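Mitogen activated protein kinase, putative (PDB 4QNY) is probably a MAP-kinase-family protein kinase that binds ATP with magnesium and transfers its terminal phosphate to serine or threonine residues of protein substrates. Local coordinates at residues A154-N159 and L164-F169; D81-L86 and H139-A144; P224-K229 and D240-P245. All blocks are in the same frame, centred on the assembly; numbering follows the deposited sequence.

Contact 1: A154-N159 and L164-F169; sequences ANILVN and LKICDF. With MG (magnesium ion), chain C; ANP (phosphoaminophosphonic acid-adenylate ester), chain D.
Asn-155 and Asp-168 meet through a magnesium ion. Asn-155 OD1 and Asp-168 OD2 each bind the metal at 2.1 Å, and O1A and O2B of the ATP analogue with two waters complete six ligands. Asp-168 CG, opposite its backbone N (chi1 -161°), carries the carboxylate to the ion; amide and carboxylate oxygens both suit hard magnesium. Sharing one ion brings these two oxygens to 3.1 Å, a pair of acceptors held together by the metal between them; the amide and carboxylate planes are turned 66° apart. The other end of the amide is fixed by Asn-155 ND2 bonding to Asp-150 O, which leaves OD1 for the ion. Asp-168 OD1 takes the backbone N-H of Gly-170.

Backbone bonds hold the two antiparallel strands behind the metal. Leu-157 and Lys-165 form a hydrogen-bonded pair (Leu-157 N to Lys-165 O 2.8 Å, Lys-165 N to Leu-157 O 2.7 Å), and Cys-167 N gives Asn-155 O a nearly straight bond at 175°.

Apolar contacts differ on the two faces. Ile-156 CG2 comes against Leu-164 CD1 at 3.6 Å, and Ile-156 CD1 runs alongside Ile-166 CG1; branched aliphatic chains suit this face, which packs on helices 124-143 and 112-117. From the other face Leu-157 sends CD1 to within 3.6 Å of the adenine carbon C5 and rests its CG on Cys-167 SG, giving the base an apolar floor.

This is the hairpin of the protein kinase fold that runs from the end of the catalytic loop to the DFG motif, whose aspartate, Asp-168, binds the nucleotide-bound metal.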
loop_
_atom_site.group_PDB
_atom_site.type_symbol
_atom_site.label_atom_id
_atom_site.label_comp_id
_atom_site.label_asym_id
_atom_site.label_seq_id
_atom_site.Cartn_x
_atom_site.Cartn_y
_atom_site.Cartn_z
ATOM N N ALA A 154 -0.790 4.451 5.453
ATOM C CA ALA A 154 -0.447 3.470 6.478
ATOM C C ALA A 154 0.502 2.403 5.940
ATOM O O ALA A 154 1.255 1.793 6.698
ATOM C CB ALA A 154 -1.709 2.822 7.034
ATOM N N ASN A 155 0.463 2.182 4.629
ATOM C CA ASN A 155 1.327 1.194 3.993
ATOM C C ASN A 155 2.605 1.818 3.435
ATOM O O ASN A 155 3.305 1.206 2.628
ATOM C CB ASN A 155 0.569 0.462 2.883
ATOM C CG ASN A 155 -0.568 -0.387 3.420
ATOM O OD1 ASN A 155 -0.598 -0.722 4.604
ATOM N ND2 ASN A 155 -1.507 -0.747 2.550
ATOM N N ILE A 156 2.903 3.036 3.875
ATOM C CA ILE A 156 4.118 3.734 3.464
ATOM C C ILE A 156 4.991 4.054 4.675
ATOM O O ILE A 156 4.660 4.934 5.462
ATOM C CB ILE A 156 3.795 5.044 2.721
ATOM C CG1 ILE A 156 2.873 4.782 1.527
ATOM C CG2 ILE A 156 5.073 5.723 2.273
ATOM C CD1 ILE A 156 3.520 3.995 0.409
ATOM N N LEU A 157 6.112 3.349 4.810
ATOM C CA LEU A 157 6.972 3.487 5.985
ATOM C C LEU A 157 8.084 4.517 5.782
ATOM O O LEU A 157 8.733 4.544 4.738
ATOM C CB LEU A 157 7.579 2.133 6.351
ATOM C CG LEU A 157 6.589 1.012 6.679
ATOM C CD1 LEU A 157 7.314 -0.314 6.851
ATOM C CD2 LEU A 157 5.785 1.351 7.924
ATOM N N VAL A 158 8.308 5.356 6.792
ATOM C CA VAL A 158 9.289 6.434 6.687
ATOM C C VAL A 158 10.134 6.612 7.948
ATOM O O VAL A 158 9.734 6.212 9.043
ATOM C CB VAL A 158 8.607 7.786 6.374
ATOM C CG1 VAL A 158 8.051 7.797 4.955
ATOM C CG2 VAL A 158 7.514 8.079 7.389
ATOM N N ASN A 159 11.308 7.214 7.778
ATOM C CA ASN A 159 12.178 7.569 8.894
ATOM C C ASN A 159 12.322 9.083 9.017
ATOM O O ASN A 159 11.748 9.834 8.227
ATOM C CB ASN A 159 13.561 6.933 8.732
ATOM C CG ASN A 159 13.523 5.421 8.804
ATOM O OD1 ASN A 159 12.646 4.840 9.442
ATOM N ND2 ASN A 159 14.480 4.774 8.150
ATOM N N LEU A 164 12.110 6.224 2.577
ATOM C CA LEU A 164 10.770 5.676 2.402
ATOM C C LEU A 164 10.801 4.212 1.974
ATOM O O LEU A 164 11.651 3.807 1.184
ATOM C CB LEU A 164 10.001 6.514 1.375
ATOM C CG LEU A 164 8.500 6.280 1.196
ATOM C CD1 LEU A 164 7.810 7.603 0.912
ATOM C CD2 LEU A 164 8.227 5.290 0.074
ATOM N N LYS A 165 9.867 3.425 2.506
ATOM C CA LYS A 165 9.741 2.015 2.142
ATOM C C LYS A 165 8.278 1.581 2.061
ATOM O O LYS A 165 7.517 1.751 3.014
ATOM C CB LYS A 165 10.488 1.127 3.143
ATOM C CG LYS A 165 12.003 1.233 3.068
ATOM C CD LYS A 165 12.678 0.235 3.992
ATOM C CE LYS A 165 14.189 0.397 3.967
ATOM N NZ LYS A 165 14.863 -0.559 4.889
ATOM N N ILE A 166 7.892 1.017 0.920
ATOM C CA ILE A 166 6.530 0.530 0.719
ATOM C C ILE A 166 6.350 -0.859 1.331
ATOM O O ILE A 166 7.186 -1.740 1.137
ATOM C CB ILE A 166 6.167 0.480 -0.782
ATOM C CG1 ILE A 166 6.095 1.894 -1.363
ATOM C CG2 ILE A 166 4.843 -0.243 -0.998
ATOM C CD1 ILE A 166 5.587 1.944 -2.788
ATOM N N CYS A 167 5.262 -1.048 2.072
ATOM C CA CYS A 167 4.979 -2.336 2.697
ATOM C C CYS A 167 3.573 -2.836 2.369
ATOM O O CYS A 167 2.857 -2.226 1.573
ATOM C CB CYS A 167 5.153 -2.244 4.216
ATOM S SG CYS A 167 3.900 -1.251 5.062
ATOM N N ASP A 168 3.205 -3.956 2.990
ATOM C CA ASP A 168 1.872 -4.552 2.874
ATOM C C ASP A 168 1.528 -4.972 1.444
ATOM O O ASP A 168 0.779 -4.289 0.746
ATOM C CB ASP A 168 0.808 -3.584 3.405
ATOM C CG ASP A 168 -0.504 -4.277 3.736
ATOM O OD1 ASP A 168 -0.733 -5.402 3.245
ATOM O OD2 ASP A 168 -1.310 -3.692 4.489
ATOM N N PHE A 169 2.070 -6.111 1.024
ATOM C CA PHE A 169 1.732 -6.689 -0.272
ATOM C C PHE A 169 0.634 -7.738 -0.120
ATOM O O PHE A 169 0.620 -8.742 -0.832
ATOM C CB PHE A 169 2.969 -7.311 -0.925
ATOM C CG PHE A 169 4.026 -6.311 -1.300
ATOM C CD1 PHE A 169 4.007 -5.696 -2.541
ATOM C CD2 PHE A 169 5.038 -5.988 -0.413
ATOM C CE1 PHE A 169 4.978 -4.776 -2.890
ATOM C CE2 PHE A 169 6.012 -5.068 -0.756
ATOM C CZ PHE A 169 5.982 -4.462 -1.996
HETATM MG MG MG C . -1.280 -2.132 5.956
HETATM P PG ANP D . -2.050 -7.390 5.927
HETATM O O1G ANP D . -1.721 -7.993 7.256
HETATM O O2G ANP D . -0.956 -7.827 4.878
HETATM O O3G ANP D . -3.458 -7.928 5.445
HETATM P PB ANP D . -1.714 -5.075 7.529
HETATM O O1B ANP D . -2.492 -5.777 8.594
HETATM O O2B ANP D . -2.086 -3.565 7.558
HETATM N N3B ANP D . -2.099 -5.695 6.014
HETATM P PA ANP D . 0.884 -4.113 7.534
HETATM O O1A ANP D . 0.319 -2.996 6.742
HETATM O O2A ANP D . 2.073 -4.791 6.847
HETATM O O3A ANP D . -0.188 -5.267 7.803
HETATM O "O5'" ANP D . 1.299 -3.544 8.953
HETATM C "C5'" ANP D . 0.401 -2.742 9.747
HETATM C "C4'" ANP D . 1.166 -1.581 10.333
HETATM O "O4'" ANP D . 2.350 -2.061 11.001
HETATM C "C3'" ANP D . 1.681 -0.560 9.329
HETATM O "O3'" ANP D . 0.671 0.387 8.999
HETATM C "C2'" ANP D . 2.842 0.083 10.089
HETATM O "O2'" ANP D . 2.394 1.124 10.951
HETATM C "C1'" ANP D . 3.384 -1.096 10.908
HETATM N N9 ANP D . 4.556 -1.731 10.317
HETATM C C8 ANP D . 4.572 -2.743 9.397
HETATM N N7 ANP D . 5.777 -3.124 9.032
HETATM C C5 ANP D . 6.607 -2.294 9.770
HETATM C C6 ANP D . 8.015 -2.190 9.842
HETATM N N6 ANP D . 8.854 -2.950 9.137
HETATM N N1 ANP D . 8.530 -1.259 10.678
HETATM C C2 ANP D . 7.694 -0.493 11.385
HETATM N N3 ANP D . 6.357 -0.503 11.399
HETATM C C4 ANP D . 5.877 -1.432 10.565
HETATM O O HOH W 1 -3.096 -1.596 5.363
HETATM O O HOH W 2 -1.359 -0.705 7.431
#

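Contact 2: D81-L86 and H139-A144; sequences DNIIGL and HIIHSA
Ile-83 reaches across to helix 124-143 and rests its terminal methyl CD1 on Ile-140 and Ile-141. It supplies about half of the buried surface, 61 of 120 Å². Its CG1 lies anti to the carbonyl carbon (chi1 -58°) and the chain then continues extended to CD1, so the longer branch is spent bridging a backbone separation of 8.9 Å between the CA atoms of Ile-83 and Ile-141. Only this one methyl touches the helical segment; isoleucine suits the place because it is long enough to arrive and has no polar group to bury.

Ile-141 receives it along its longer branch, with Ile-83 CD1 3.8 Å from Ile-141 CG1. The CA–CB bond of Ile-141 does not aim at the loop, but its outer branch bends nearer to it.

Ile-140, one residue earlier, aims its CB directly at the loop and offers its short branch, Ile-140 CG2, at 4.0 Å from Ile-83 CD1. In both pairs the chains cross at a slant, and the two helix residues form a shallow apolar seat for the methyl. Ala-137, one turn back on the same helix, also touches Ile-83; its small side chain is consistent with the loop's close approach. Behind the seat the carbonyl Ile-140 O accepts a bond from Ser-143 OG at 2.6 Å, so the serine near the helix end turns its polar tip back onto the backbone.

The segment 81-86 joins helix 62-77 to strand 86-90, as the alpha-C–beta-4 loop does in protein kinases, and here it rests on a helix of the large lobe. With carbon alone meeting carbon, the contact depends on shape and the exclusion of water, and carries no directional bond between the segments.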
loop_
_atom_site.group_PDB
_atom_site.type_symbol
_atom_site.label_atom_id
_atom_site.label_comp_id
_atom_site.label_asym_id
_atom_site.label_seq_id
_atom_site.Cartn_x
_atom_site.Cartn_y
_atom_site.Cartn_z
ATOM N N ASP A 81 15.911 -0.533 -1.728
ATOM C CA ASP A 81 15.925 0.346 -0.565
ATOM C C ASP A 81 14.574 1.012 -0.299
ATOM O O ASP A 81 14.300 1.430 0.825
ATOM C CB ASP A 81 17.006 1.417 -0.724
ATOM C CG ASP A 81 18.407 0.837 -0.736
ATOM O OD1 ASP A 81 18.789 0.185 0.260
ATOM O OD2 ASP A 81 19.126 1.031 -1.738
ATOM N N ASN A 82 13.734 1.107 -1.323
ATOM C CA ASN A 82 12.426 1.740 -1.165
ATOM C C ASN A 82 11.291 0.728 -1.045
ATOM O O ASN A 82 10.114 1.083 -1.129
ATOM C CB ASN A 82 12.155 2.699 -2.326
ATOM C CG ASN A 82 13.080 3.905 -2.312
ATOM O OD1 ASN A 82 13.653 4.275 -3.336
ATOM N ND2 ASN A 82 13.230 4.521 -1.145
ATOM N N ILE A 83 11.654 -0.535 -0.850
ATOM C CA ILE A 83 10.686 -1.591 -0.577
ATOM C C ILE A 83 11.129 -2.339 0.675
ATOM O O ILE A 83 12.277 -2.777 0.761
ATOM C CB ILE A 83 10.550 -2.572 -1.759
ATOM C CG1 ILE A 83 10.135 -1.828 -3.030
ATOM C CG2 ILE A 83 9.546 -3.668 -1.433
ATOM C CD1 ILE A 83 10.113 -2.696 -4.270
ATOM N N ILE A 84 10.227 -2.474 1.644
ATOM C CA ILE A 84 10.575 -3.071 2.930
ATOM C C ILE A 84 11.120 -4.491 2.745
ATOM O O ILE A 84 10.560 -5.307 2.009
ATOM C CB ILE A 84 9.365 -3.072 3.903
ATOM C CG1 ILE A 84 9.817 -3.433 5.320
ATOM C CG2 ILE A 84 8.245 -3.984 3.412
ATOM C CD1 ILE A 84 10.674 -2.368 5.972
ATOM N N GLY A 85 12.246 -4.763 3.397
ATOM C CA GLY A 85 12.966 -6.007 3.193
ATOM C C GLY A 85 12.508 -7.144 4.083
ATOM O O GLY A 85 11.862 -6.929 5.108
ATOM N N LEU A 86 12.852 -8.361 3.682
ATOM C CA LEU A 86 12.503 -9.553 4.443
ATOM C C LEU A 86 13.742 -10.136 5.115
ATOM O O LEU A 86 14.734 -10.433 4.450
ATOM C CB LEU A 86 11.853 -10.597 3.531
ATOM C CG LEU A 86 11.251 -11.828 4.209
ATOM C CD1 LEU A 86 10.050 -11.437 5.052
ATOM C CD2 LEU A 86 10.871 -12.876 3.175
ATOM N N HIS A 139 7.698 1.719 -9.604
ATOM C CA HIS A 139 8.258 1.381 -10.908
ATOM C C HIS A 139 8.879 -0.010 -10.879
ATOM O O HIS A 139 8.760 -0.776 -11.834
ATOM C CB HIS A 139 9.301 2.417 -11.333
ATOM C CG HIS A 139 9.922 2.135 -12.665
ATOM N ND1 HIS A 139 11.252 1.807 -12.812
ATOM C CD2 HIS A 139 9.393 2.129 -13.911
ATOM C CE1 HIS A 139 11.517 1.613 -14.092
ATOM N NE2 HIS A 139 10.406 1.802 -14.780
ATOM N N ILE A 140 9.535 -0.327 -9.769
ATOM C CA ILE A 140 10.160 -1.630 -9.579
ATOM C C ILE A 140 9.114 -2.732 -9.445
ATOM O O ILE A 140 9.220 -3.782 -10.080
ATOM C CB ILE A 140 11.071 -1.622 -8.340
ATOM C CG1 ILE A 140 12.302 -0.755 -8.612
ATOM C CG2 ILE A 140 11.482 -3.038 -7.964
ATOM C CD1 ILE A 140 12.903 -0.139 -7.379
ATOM N N ILE A 141 8.103 -2.479 -8.622
ATOM C CA ILE A 141 7.011 -3.425 -8.419
ATOM C C ILE A 141 6.247 -3.680 -9.719
ATOM O O ILE A 141 5.944 -4.825 -10.055
ATOM C CB ILE A 141 6.032 -2.921 -7.340
ATOM C CG1 ILE A 141 6.755 -2.758 -6.001
ATOM C CG2 ILE A 141 4.851 -3.871 -7.196
ATOM C CD1 ILE A 141 5.970 -1.976 -4.970
ATOM N N HIS A 142 5.953 -2.609 -10.451
ATOM C CA HIS A 142 5.214 -2.713 -11.707
ATOM C C HIS A 142 6.026 -3.408 -12.797
ATOM O O HIS A 142 5.470 -4.109 -13.642
ATOM C CB HIS A 142 4.781 -1.326 -12.189
ATOM C CG HIS A 142 3.762 -0.671 -11.309
ATOM N ND1 HIS A 142 3.389 0.647 -11.456
ATOM C CD2 HIS A 142 3.039 -1.154 -10.271
ATOM C CE1 HIS A 142 2.479 0.949 -10.547
ATOM N NE2 HIS A 142 2.249 -0.127 -9.815
ATOM N N SER A 143 7.340 -3.208 -12.777
ATOM C CA SER A 143 8.217 -3.837 -13.758
ATOM C C SER A 143 8.276 -5.345 -13.539
ATOM O O SER A 143 8.550 -6.109 -14.466
ATOM C CB SER A 143 9.623 -3.239 -13.692
ATOM O OG SER A 143 10.230 -3.507 -12.440
ATOM N N ALA A 144 8.015 -5.767 -12.306
ATOM C CA ALA A 144 7.992 -7.184 -11.967
ATOM C C ALA A 144 6.638 -7.806 -12.297
ATOM O O ALA A 144 6.398 -8.979 -12.012
ATOM C CB ALA A 144 8.324 -7.381 -10.495
#

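Contact 3: P224-K229 and D240-P245; sequences PLFQGK and DVIGTP
Phe-226 lays its ring edge against Val-241 near the end of helix 231-242. Its CB leaves the loop backbone at an angle to the helix, and the ring is carried there because CG stands on the far side of CA–CB from the carbonyl carbon (chi1 -39°). Beyond CG the ring is covered from within the loop: Leu-225 CB, from the preceding residue, sits over the centre of one ring face, 3.8 Å above its plane. CD1 then comes 4.2 Å from Val-241 CG2, the first atom to approach the helix.

At CE1 the contact is made in earnest. Val-241 CB lies 3.9 Å from Phe-226 CE1, near the ring plane, and both valine methyls stand about 4.1 Å from the same atom, so the beta-branched head fits round one corner of the ring. The two side chains run at about a right angle. Val-241 CG2 also comes 4.2 Å from Leu-225 O. At the tip, Phe-226 CZ and CE1 are each 4.4 Å from Ile-242 CG2, a looser touch. Elsewhere the ring meets Trp-210 and Cys-214 of helix 206-219, and Ile-238.

The contact is therefore non-directional van der Waals packing of an aromatic edge on aliphatic carbons, while polar ties from the loop to the same helix are made by backbone carbonyls with helix side chains, Phe-226 O with the amide Gln-234 NE2 and Gln-227 O with Lys-237 NZ.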
loop_
_atom_site.group_PDB
_atom_site.type_symbol
_atom_site.label_atom_id
_atom_site.label_comp_id
_atom_site.label_asym_id
_atom_site.label_seq_id
_atom_site.Cartn_x
_atom_site.Cartn_y
_atom_site.Cartn_z
ATOM N N PRO A 224 -7.575 13.290 4.170
ATOM C CA PRO A 224 -7.939 12.476 3.002
ATOM C C PRO A 224 -9.001 13.130 2.115
ATOM O O PRO A 224 -10.080 13.487 2.588
ATOM C CB PRO A 224 -8.470 11.192 3.636
ATOM C CG PRO A 224 -7.649 11.049 4.868
ATOM C CD PRO A 224 -7.394 12.453 5.373
ATOM N N LEU A 225 -8.673 13.286 0.836
ATOM C CA LEU A 225 -9.490 14.060 -0.091
ATOM C C LEU A 225 -10.841 13.414 -0.388
ATOM O O LEU A 225 -11.849 14.107 -0.525
ATOM C CB LEU A 225 -8.731 14.276 -1.403
ATOM C CG LEU A 225 -7.288 14.776 -1.300
ATOM C CD1 LEU A 225 -6.671 14.915 -2.684
ATOM C CD2 LEU A 225 -7.220 16.093 -0.545
ATOM N N PHE A 226 -10.858 12.088 -0.489
ATOM C CA PHE A 226 -12.065 11.377 -0.899
ATOM C C PHE A 226 -12.555 10.420 0.182
ATOM O O PHE A 226 -12.287 9.221 0.128
ATOM C CB PHE A 226 -11.807 10.612 -2.198
ATOM C CG PHE A 226 -10.953 11.363 -3.182
ATOM C CD1 PHE A 226 -11.427 12.507 -3.801
ATOM C CD2 PHE A 226 -9.676 10.921 -3.489
ATOM C CE1 PHE A 226 -10.644 13.200 -4.707
ATOM C CE2 PHE A 226 -8.887 11.608 -4.394
ATOM C CZ PHE A 226 -9.371 12.749 -5.003
ATOM N N GLN A 227 -13.287 10.955 1.156
ATOM C CA GLN A 227 -13.744 10.164 2.295
ATOM C C GLN A 227 -15.154 9.612 2.099
ATOM O O GLN A 227 -16.113 10.114 2.684
ATOM C CB GLN A 227 -13.689 11.002 3.574
ATOM C CG GLN A 227 -12.289 11.449 3.960
ATOM C CD GLN A 227 -12.273 12.293 5.219
ATOM O OE1 GLN A 227 -13.266 12.366 5.942
ATOM N NE2 GLN A 227 -11.142 12.936 5.487
ATOM N N GLY A 228 -15.273 8.570 1.282
ATOM C CA GLY A 228 -16.555 7.928 1.056
ATOM C C GLY A 228 -16.913 6.953 2.161
ATOM O O GLY A 228 -16.035 6.348 2.777
ATOM N N LYS A 229 -18.211 6.805 2.416
ATOM C CA LYS A 229 -18.695 5.867 3.424
ATOM C C LYS A 229 -19.096 4.544 2.781
ATOM O O LYS A 229 -19.152 3.510 3.445
ATOM C CB LYS A 229 -19.876 6.463 4.192
ATOM C CG LYS A 229 -19.470 7.408 5.311
ATOM C CD LYS A 229 -20.317 8.669 5.314
ATOM C CE LYS A 229 -20.088 9.479 6.580
ATOM N NZ LYS A 229 -20.841 10.764 6.562
ATOM N N ASP A 240 -16.977 15.140 -6.815
ATOM C CA ASP A 240 -17.186 16.444 -6.187
ATOM C C ASP A 240 -15.914 17.286 -6.186
ATOM O O ASP A 240 -15.972 18.514 -6.233
ATOM C CB ASP A 240 -17.691 16.281 -4.750
ATOM C CG ASP A 240 -19.175 15.980 -4.683
ATOM O OD1 ASP A 240 -19.881 16.229 -5.683
ATOM O OD2 ASP A 240 -19.636 15.498 -3.627
ATOM N N VAL A 241 -14.765 16.618 -6.137
ATOM C CA VAL A 241 -13.485 17.310 -6.102
ATOM C C VAL A 241 -12.894 17.508 -7.497
ATOM O O VAL A 241 -12.707 18.638 -7.938
ATOM C CB VAL A 241 -12.465 16.557 -5.226
ATOM C CG1 VAL A 241 -11.126 17.276 -5.234
ATOM C CG2 VAL A 241 -12.989 16.421 -3.804
ATOM N N ILE A 242 -12.608 16.415 -8.198
ATOM C CA ILE A 242 -11.920 16.513 -9.484
ATOM C C ILE A 242 -12.831 17.005 -10.608
ATOM O O ILE A 242 -12.350 17.446 -11.653
ATOM C CB ILE A 242 -11.301 15.163 -9.900
ATOM C CG1 ILE A 242 -12.393 14.145 -10.236
ATOM C CG2 ILE A 242 -10.383 14.638 -8.806
ATOM C CD1 ILE A 242 -11.867 12.900 -10.916
ATOM N N GLY A 243 -14.141 16.930 -10.397
ATOM C CA GLY A 243 -15.090 17.445 -11.367
ATOM C C GLY A 243 -15.652 16.401 -12.313
ATOM O O GLY A 243 -15.056 15.345 -12.520
ATOM N N THR A 244 -16.810 16.709 -12.891
ATOM C CA THR A 244 -17.477 15.809 -13.825
ATOM C C THR A 244 -16.637 15.574 -15.077
ATOM O O THR A 244 -16.307 16.520 -15.793
ATOM C CB THR A 244 -18.855 16.356 -14.241
ATOM O OG1 THR A 244 -19.658 16.584 -13.076
ATOM C CG2 THR A 244 -19.564 15.373 -15.160
ATOM N N PRO A 245 -16.288 14.306 -15.344
ATOM C CA PRO A 245 -15.498 13.929 -16.521
ATOM C C PRO A 245 -16.300 14.043 -17.814
ATOM O O PRO A 245 -17.531 14.061 -17.770
ATOM C CB PRO A 245 -15.120 12.467 -16.247
ATOM C CG PRO A 245 -15.440 12.229 -14.799
ATOM C CD PRO A 245 -16.573 13.146 -14.485
#

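How the contacts relate
Contacts 1 and 2 are touching neighbours in the buried heart of the kinase, their centres 11 Å apart: Leu-164 O and Asn-82 ND2 are probably hydrogen-bonded, as are Ile-166 N and Asn-82 O, and Phe-169 packs on Ile-141. Helix 124-143 supplies one side of contact 2 and also packs against the strands of contact 1. Contact 3 lies about 24 Å from contact 1 and 29 Å from contact 2, centre to centre, in a partly buried part of the large lobe where a loop meets helix 231-242. The chemistry follows: contact 1 combines metal, nucleotide and strand pairing, contact 2 is purely aliphatic, and contact 3 sets an aromatic edge on aliphatic branches.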